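PDB 2GH9: maltose/maltodextrin-binding protein from Thermus thermophilus, which binds maltotriose, consistent with a role as the periplasmic solute-binding component of a maltodextrin uptake system. Local coordinates for residues E132-L135 with A136-K140; F198-D201 with L202-Y206. All blocks are in the same frame, centred on the assembly; numbering follows the deposited sequence.

Interaction 1 (E132-L135 with A136-K140); sequences EEFL and ALAQK
Gln139 lies against Leu135, one helical turn earlier. Its CB starts 3.5 Å from Leu135 O. With chi1 at -77°, CG stands beside the backbone N, and this torsion directs the extended chain back toward the preceding turn. CG still faces Leu135 O. CD then comes 3.7 Å from Leu135 CD1, and the two side chains cross obliquely. At the tip, the amide splits its contacts. Gln139 OE1 lies 3.9 Å from Leu135 CG and is also near Leu135 O, but two acceptors cannot bond to each other. Gln139 NE2 touches Leu135 CD1 at 3.6 Å. That contact is packing alone; the hydrogen bond of NE2 goes to the backbone O of Tyr206.

Beneath the side chains runs regular alpha-helical bonding from residue i+4 to i. Gln139 N gives to Leu135 O with an N-H...O angle of 164°. Ala138 N gives a shorter bond, 2.8 Å, to Phe134 O. Helix 131-141 is amphipathic and packs on the beta-sheet of one lobe of this periplasmic binding protein fold. Phe134, Leu137 and Ala138 all touch Met229 of strand 227-232. Between the turns, Ala138 CB sits over one face of the Phe134 ring, 4.4 Å from CZ. Phe134 also meets Phe252 and Phe149 edge-to-face, so its ring is held among aromatics. Glu133 directs its carboxylate to Arg129 in a salt bridge.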
ATOM      1  N   GLU A 132      -0.021  -5.207 -25.448  1.00 27.86           N
ATOM      2  CA  GLU A 132      -0.904  -5.178 -26.619  1.00 28.74           C
ATOM      3  C   GLU A 132      -2.040  -6.191 -26.432  1.00 29.08           C
ATOM      4  O   GLU A 132      -3.193  -5.931 -26.762  1.00 28.91           O
ATOM      5  CB  GLU A 132      -0.100  -5.471 -27.901  1.00 28.82           C
ATOM      6  CG  GLU A 132       0.879  -4.337 -28.361  1.00 29.20           C
ATOM      7  CD  GLU A 132       2.143  -4.158 -27.497  1.00 30.24           C
ATOM      8  OE1 GLU A 132       2.681  -5.159 -26.959  1.00 30.58           O
ATOM      9  OE2 GLU A 132       2.608  -2.987 -27.370  1.00 29.89           O
ATOM     10  N   GLU A 133      -1.687  -7.340 -25.877  1.00 29.25           N
ATOM     11  CA  GLU A 133      -2.648  -8.382 -25.549  1.00 30.11           C
ATOM     12  C   GLU A 133      -3.630  -7.946 -24.441  1.00 29.75           C
ATOM     13  O   GLU A 133      -4.814  -8.256 -24.494  1.00 30.19           O
ATOM     14  CB  GLU A 133      -1.886  -9.620 -25.096  1.00 30.62           C
ATOM     15  CG  GLU A 133      -2.487 -10.910 -25.531  1.00 32.65           C
ATOM     16  CD  GLU A 133      -1.601 -12.079 -25.197  1.00 31.44           C
ATOM     17  OE1 GLU A 133      -1.190 -12.793 -26.130  1.00 35.89           O
ATOM     18  OE2 GLU A 133      -1.308 -12.277 -24.011  1.00 33.17           O
ATOM     19  N   PHE A 134      -3.109  -7.230 -23.444  1.00 29.88           N
ATOM     20  CA  PHE A 134      -3.905  -6.656 -22.359  1.00 29.88           C
ATOM     21  C   PHE A 134      -4.865  -5.614 -22.890  1.00 29.71           C
ATOM     22  O   PHE A 134      -6.040  -5.636 -22.559  1.00 29.61           O
ATOM     23  CB  PHE A 134      -2.991  -6.006 -21.303  1.00 28.85           C
ATOM     24  CG  PHE A 134      -3.704  -5.025 -20.387  1.00 29.03           C
ATOM     25  CD1 PHE A 134      -4.430  -5.480 -19.285  1.00 27.45           C
ATOM     26  CD2 PHE A 134      -3.615  -3.655 -20.612  1.00 26.26           C
ATOM     27  CE1 PHE A 134      -5.084  -4.586 -18.453  1.00 27.71           C
ATOM     28  CE2 PHE A 134      -4.251  -2.766 -19.777  1.00 26.99           C
ATOM     29  CZ  PHE A 134      -4.988  -3.236 -18.690  1.00 27.16           C
ATOM     30  N   LEU A 135      -4.332  -4.692 -23.690  1.00 30.45           N
ATOM     31  CA  LEU A 135      -5.109  -3.624 -24.279  1.00 31.16           C
ATOM     32  C   LEU A 135      -6.271  -4.160 -25.093  1.00 31.65           C
ATOM     33  O   LEU A 135      -7.409  -3.729 -24.901  1.00 31.82           O
ATOM     34  CB  LEU A 135      -4.230  -2.712 -25.141  1.00 31.18           C
ATOM     35  CG  LEU A 135      -4.930  -1.510 -25.785  1.00 30.75           C
ATOM     36  CD1 LEU A 135      -5.696  -0.666 -24.753  1.00 26.67           C
ATOM     37  CD2 LEU A 135      -3.895  -0.670 -26.559  1.00 31.12           C
ATOM     38  N   ALA A 136      -5.983  -5.115 -25.970  1.00 32.32           N
ATOM     39  CA  ALA A 136      -7.001  -5.719 -26.839  1.00 33.06           C
ATOM     40  C   ALA A 136      -8.108  -6.403 -26.028  1.00 33.63           C
ATOM     41  O   ALA A 136      -9.296  -6.219 -26.305  1.00 34.35           O
ATOM     42  CB  ALA A 136      -6.358  -6.711 -27.800  1.00 32.81           C
ATOM     43  N   LEU A 137      -7.702  -7.167 -25.017  1.00 33.92           N
ATOM     44  CA  LEU A 137      -8.622  -7.823 -24.093  1.00 33.61           C
ATOM     45  C   LEU A 137      -9.483  -6.834 -23.296  1.00 33.78           C
ATOM     46  O   LEU A 137     -10.701  -7.002 -23.218  1.00 33.55           O
ATOM     47  CB  LEU A 137      -7.835  -8.702 -23.130  1.00 33.78           C
ATOM     48  CG  LEU A 137      -8.563  -9.578 -22.117  1.00 34.19           C
ATOM     49  CD1 LEU A 137      -9.495 -10.561 -22.827  1.00 33.68           C
ATOM     50  CD2 LEU A 137      -7.541 -10.321 -21.232  1.00 33.62           C
ATOM     51  N   ALA A 138      -8.852  -5.823 -22.697  1.00 33.67           N
ATOM     52  CA  ALA A 138      -9.553  -4.874 -21.841  1.00 34.04           C
ATOM     53  C   ALA A 138     -10.619  -4.110 -22.628  1.00 34.35           C
ATOM     54  O   ALA A 138     -11.713  -3.874 -22.132  1.00 33.10           O
ATOM     55  CB  ALA A 138      -8.559  -3.889 -21.182  1.00 33.49           C
ATOM     56  N   GLN A 139     -10.276  -3.707 -23.850  1.00 35.36           N
ATOM     57  CA  GLN A 139     -11.219  -2.986 -24.710  1.00 36.34           C
ATOM     58  C   GLN A 139     -12.376  -3.898 -25.134  1.00 37.58           C
ATOM     59  O   GLN A 139     -13.536  -3.459 -25.151  1.00 38.16           O
ATOM     60  CB  GLN A 139     -10.510  -2.398 -25.938  1.00 35.88           C
ATOM     61  CG  GLN A 139      -9.706  -1.109 -25.621  1.00 36.10           C
ATOM     62  CD  GLN A 139      -8.795  -0.684 -26.751  1.00 35.46           C
ATOM     63  OE1 GLN A 139      -8.419  -1.493 -27.596  1.00 36.02           O
ATOM     64  NE2 GLN A 139      -8.407   0.576 -26.753  1.00 35.70           N
ATOM     65  N   LYS A 140     -12.042  -5.148 -25.459  1.00 38.72           N
ATOM     66  CA  LYS A 140     -13.022  -6.166 -25.844  1.00 39.69           C
ATOM     67  C   LYS A 140     -14.062  -6.423 -24.760  1.00 40.48           C
ATOM     68  O   LYS A 140     -15.260  -6.549 -25.049  1.00 40.52           O
ATOM     69  CB  LYS A 140     -12.325  -7.491 -26.170  1.00 39.94           C
ATOM     70  CG  LYS A 140     -13.298  -8.614 -26.567  1.00 39.74           C
ATOM     71  CD  LYS A 140     -12.601  -9.938 -26.787  1.00 41.01           C
ATOM     72  CE  LYS A 140     -13.612 -11.096 -26.868  1.00 42.94           C
ATOM     73  NZ  LYS A 140     -14.307 -11.418 -25.537  1.00 44.56           N
TER

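Interaction 2 (F198-D201 with L202-Y206); sequences FIKD and LRFKY
Tyr206 folds back on Asp201 where helix 189-204 runs out. Its chi1 of -50° places the ring against the last turn. CD2 comes 3.1 Å from Asp201 O, and CE2 packs 3.4 Å from Asp201 CB. The phenol OH reaches the aspartate carboxylate through one water, which donates to Asp201 OD2 at 2.7 Å and also bonds to Tyr206 OH. Lys205 lies alongside Asp201 and points the same way. Its chain bends at chi3, and Lys205 NZ makes a long salt bridge to Asp201 OD2, 3.7 Å away. The other carboxylate oxygen, OD1, accepts from Gln197 NE2. Replacing Asp201 with an alanine would probably leave Lys205 without this counter-charge and free the Tyr206 hydroxyl from its water bridge.

Further inside, Phe198 and Leu202 meet. The leucine has chi1 at -75°, with CG anti to the carbonyl carbon, and this carries its branch over one face of the ring. Leu202 CG makes a CH-pi contact 4.3 Å from the centroid of the Phe198 ring, and Leu202 CD2 lies 3.8 Å from Phe198 CZ. Phe198 also meets Phe162 edge-to-face. At the other side of the turn, Phe204 sets CD2 3.5 Å from Lys200 O.

That oxygen accepts from both Arg203 N and Phe204 N. Asp201 O likewise takes two donors, Lys205 N and Tyr206 N. The bond from Tyr206 is nearly straight, 176° at the hydrogen. This i+5 to i bond closes a pi-turn, a wide turn found at the C-terminal ends of alpha-helices.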
ATOM      1  N   PHE A 198       0.605   8.725 -20.497  1.00 25.61           N
ATOM      2  CA  PHE A 198       0.081   7.354 -20.498  1.00 25.23           C
ATOM      3  C   PHE A 198      -1.187   7.223 -19.635  1.00 25.29           C
ATOM      4  O   PHE A 198      -2.176   6.573 -20.048  1.00 24.39           O
ATOM      5  CB  PHE A 198       1.138   6.349 -20.025  1.00 24.83           C
ATOM      6  CG  PHE A 198       0.573   4.992 -19.763  1.00 24.21           C
ATOM      7  CD1 PHE A 198       0.129   4.219 -20.810  1.00 22.33           C
ATOM      8  CD2 PHE A 198       0.437   4.507 -18.472  1.00 23.04           C
ATOM      9  CE1 PHE A 198      -0.443   2.987 -20.590  1.00 21.90           C
ATOM     10  CE2 PHE A 198      -0.140   3.272 -18.242  1.00 21.98           C
ATOM     11  CZ  PHE A 198      -0.568   2.505 -19.302  1.00 23.50           C
ATOM     12  N   ILE A 199      -1.157   7.828 -18.439  1.00 25.63           N
ATOM     13  CA  ILE A 199      -2.332   7.815 -17.572  1.00 26.03           C
ATOM     14  C   ILE A 199      -3.501   8.538 -18.255  1.00 26.62           C
ATOM     15  O   ILE A 199      -4.603   8.005 -18.292  1.00 26.51           O
ATOM     16  CB  ILE A 199      -2.059   8.355 -16.147  1.00 25.89           C
ATOM     17  CG1 ILE A 199      -1.039   7.467 -15.423  1.00 25.40           C
ATOM     18  CG2 ILE A 199      -3.380   8.427 -15.347  1.00 24.92           C
ATOM     19  CD1 ILE A 199      -0.268   8.148 -14.286  1.00 25.61           C
ATOM     20  N   LYS A 200      -3.260   9.708 -18.836  1.00 27.26           N
ATOM     21  CA  LYS A 200      -4.301  10.349 -19.676  1.00 28.94           C
ATOM     22  C   LYS A 200      -4.848   9.426 -20.759  1.00 28.73           C
ATOM     23  O   LYS A 200      -6.067   9.309 -20.936  1.00 28.78           O
ATOM     24  CB  LYS A 200      -3.789  11.629 -20.326  1.00 28.91           C
ATOM     25  CG  LYS A 200      -3.775  12.789 -19.405  1.00 31.47           C
ATOM     26  CD  LYS A 200      -3.169  14.052 -20.065  1.00 31.57           C
ATOM     27  CE  LYS A 200      -4.102  14.702 -21.093  1.00 34.43           C
ATOM     28  NZ  LYS A 200      -3.419  15.913 -21.676  1.00 34.63           N
ATOM     29  N   ASP A 201      -3.936   8.747 -21.455  1.00 29.39           N
ATOM     30  CA  ASP A 201      -4.294   7.871 -22.563  1.00 28.92           C
ATOM     31  C   ASP A 201      -5.188   6.740 -22.119  1.00 29.03           C
ATOM     32  O   ASP A 201      -5.981   6.252 -22.908  1.00 27.99           O
ATOM     33  CB  ASP A 201      -3.048   7.286 -23.258  1.00 29.40           C
ATOM     34  CG  ASP A 201      -2.228   8.328 -24.008  1.00 30.64           C
ATOM     35  OD1 ASP A 201      -2.690   9.476 -24.196  1.00 30.37           O
ATOM     36  OD2 ASP A 201      -1.092   7.991 -24.418  1.00 31.87           O
ATOM     37  N   LEU A 202      -5.035   6.292 -20.868  1.00 29.24           N
ATOM     38  CA  LEU A 202      -5.891   5.244 -20.306  1.00 29.26           C
ATOM     39  C   LEU A 202      -7.366   5.679 -20.348  1.00 29.18           C
ATOM     40  O   LEU A 202      -8.264   4.853 -20.384  1.00 28.65           O
ATOM     41  CB  LEU A 202      -5.459   4.885 -18.854  1.00 28.79           C
ATOM     42  CG  LEU A 202      -4.182   4.030 -18.675  1.00 27.65           C
ATOM     43  CD1 LEU A 202      -3.816   3.810 -17.202  1.00 25.78           C
ATOM     44  CD2 LEU A 202      -4.329   2.678 -19.353  1.00 25.73           C
ATOM     45  N   ARG A 203      -7.600   6.983 -20.328  1.00 30.60           N
ATOM     46  CA  ARG A 203      -8.963   7.502 -20.447  1.00 31.44           C
ATOM     47  C   ARG A 203      -9.261   7.953 -21.875  1.00 31.66           C
ATOM     48  O   ARG A 203     -10.191   7.475 -22.470  1.00 32.28           O
ATOM     49  CB  ARG A 203      -9.184   8.655 -19.482  1.00 31.47           C
ATOM     50  CG  ARG A 203     -10.594   9.253 -19.510  1.00 31.43           C
ATOM     51  CD  ARG A 203     -10.767  10.205 -18.339  1.00 31.76           C
ATOM     52  NE  ARG A 203     -10.907   9.459 -17.085  1.00 32.31           N
ATOM     53  CZ  ARG A 203     -10.771   9.972 -15.864  1.00 31.43           C
ATOM     54  NH1 ARG A 203     -10.479  11.249 -15.693  1.00 34.22           N
ATOM     55  NH2 ARG A 203     -10.921   9.191 -14.802  1.00 30.79           N
ATOM     56  N   PHE A 204      -8.450   8.852 -22.418  1.00 32.69           N
ATOM     57  CA  PHE A 204      -8.829   9.567 -23.647  1.00 32.68           C
ATOM     58  C   PHE A 204      -8.434   8.895 -24.968  1.00 32.97           C
ATOM     59  O   PHE A 204      -8.931   9.283 -26.043  1.00 32.73           O
ATOM     60  CB  PHE A 204      -8.254  10.972 -23.605  1.00 33.09           C
ATOM     61  CG  PHE A 204      -8.682  11.763 -22.406  1.00 34.42           C
ATOM     62  CD1 PHE A 204     -10.037  11.949 -22.129  1.00 34.80           C
ATOM     63  CD2 PHE A 204      -7.736  12.315 -21.540  1.00 34.87           C
ATOM     64  CE1 PHE A 204     -10.438  12.686 -21.008  1.00 34.60           C
ATOM     65  CE2 PHE A 204      -8.131  13.041 -20.423  1.00 34.10           C
ATOM     66  CZ  PHE A 204      -9.484  13.228 -20.163  1.00 33.92           C
ATOM     67  N   LYS A 205      -7.515   7.936 -24.912  1.00 32.63           N
ATOM     68  CA  LYS A 205      -7.085   7.241 -26.120  1.00 32.49           C
ATOM     69  C   LYS A 205      -7.588   5.824 -26.096  1.00 32.07           C
ATOM     70  O   LYS A 205      -8.235   5.371 -27.037  1.00 30.98           O
ATOM     71  CB  LYS A 205      -5.564   7.224 -26.262  1.00 32.51           C
ATOM     72  CG  LYS A 205      -5.110   6.497 -27.531  1.00 33.28           C
ATOM     73  CD  LYS A 205      -3.630   6.228 -27.573  1.00 33.82           C
ATOM     74  CE  LYS A 205      -2.810   7.500 -27.626  1.00 34.54           C
ATOM     75  NZ  LYS A 205      -1.393   7.162 -28.023  1.00 36.47           N
ATOM     76  N   TYR A 206      -7.248   5.105 -25.026  1.00 31.90           N
ATOM     77  CA  TYR A 206      -7.574   3.697 -24.928  1.00 32.04           C
ATOM     78  C   TYR A 206      -8.981   3.474 -24.398  1.00 31.63           C
ATOM     79  O   TYR A 206      -9.516   2.385 -24.541  1.00 31.74           O
ATOM     80  CB  TYR A 206      -6.537   2.938 -24.065  1.00 32.41           C
ATOM     81  CG  TYR A 206      -5.084   3.189 -24.447  1.00 32.12           C
ATOM     82  CD1 TYR A 206      -4.592   2.830 -25.710  1.00 33.15           C
ATOM     83  CD2 TYR A 206      -4.201   3.766 -23.546  1.00 33.62           C
ATOM     84  CE1 TYR A 206      -3.252   3.037 -26.053  1.00 31.88           C
ATOM     85  CE2 TYR A 206      -2.871   3.999 -23.884  1.00 33.26           C
ATOM     86  CZ  TYR A 206      -2.403   3.632 -25.134  1.00 32.76           C
ATOM     87  OH  TYR A 206      -1.100   3.896 -25.442  1.00 32.02           O
TER
HETATM   88  O   HOH W   1       0.080   5.612 -24.123  1.00 23.04           O

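How the interactions relate
From the N terminus the chain first forms interaction 1, within helix 131-141. It then passes through strand 149-150, helix 156-166 and the two-stranded sheet 172-181. Interaction 2 follows near the C-terminal end of helix 189-204. The two contacts come in series; they neither nest nor cross. Each is local, so neither closes a long loop. The centres of interactions 1 and 2 lie about 14 Å apart, on the same side of the chain's centre. They meet directly at Tyr206: Leu135 CD2 packs 3.7 Å from Tyr206 CD1. This joins helix 131-141, which lies on strand 227-232, to the turn that follows helix 189-204. The neighbours of that helix include helices 156-166 and 341-357.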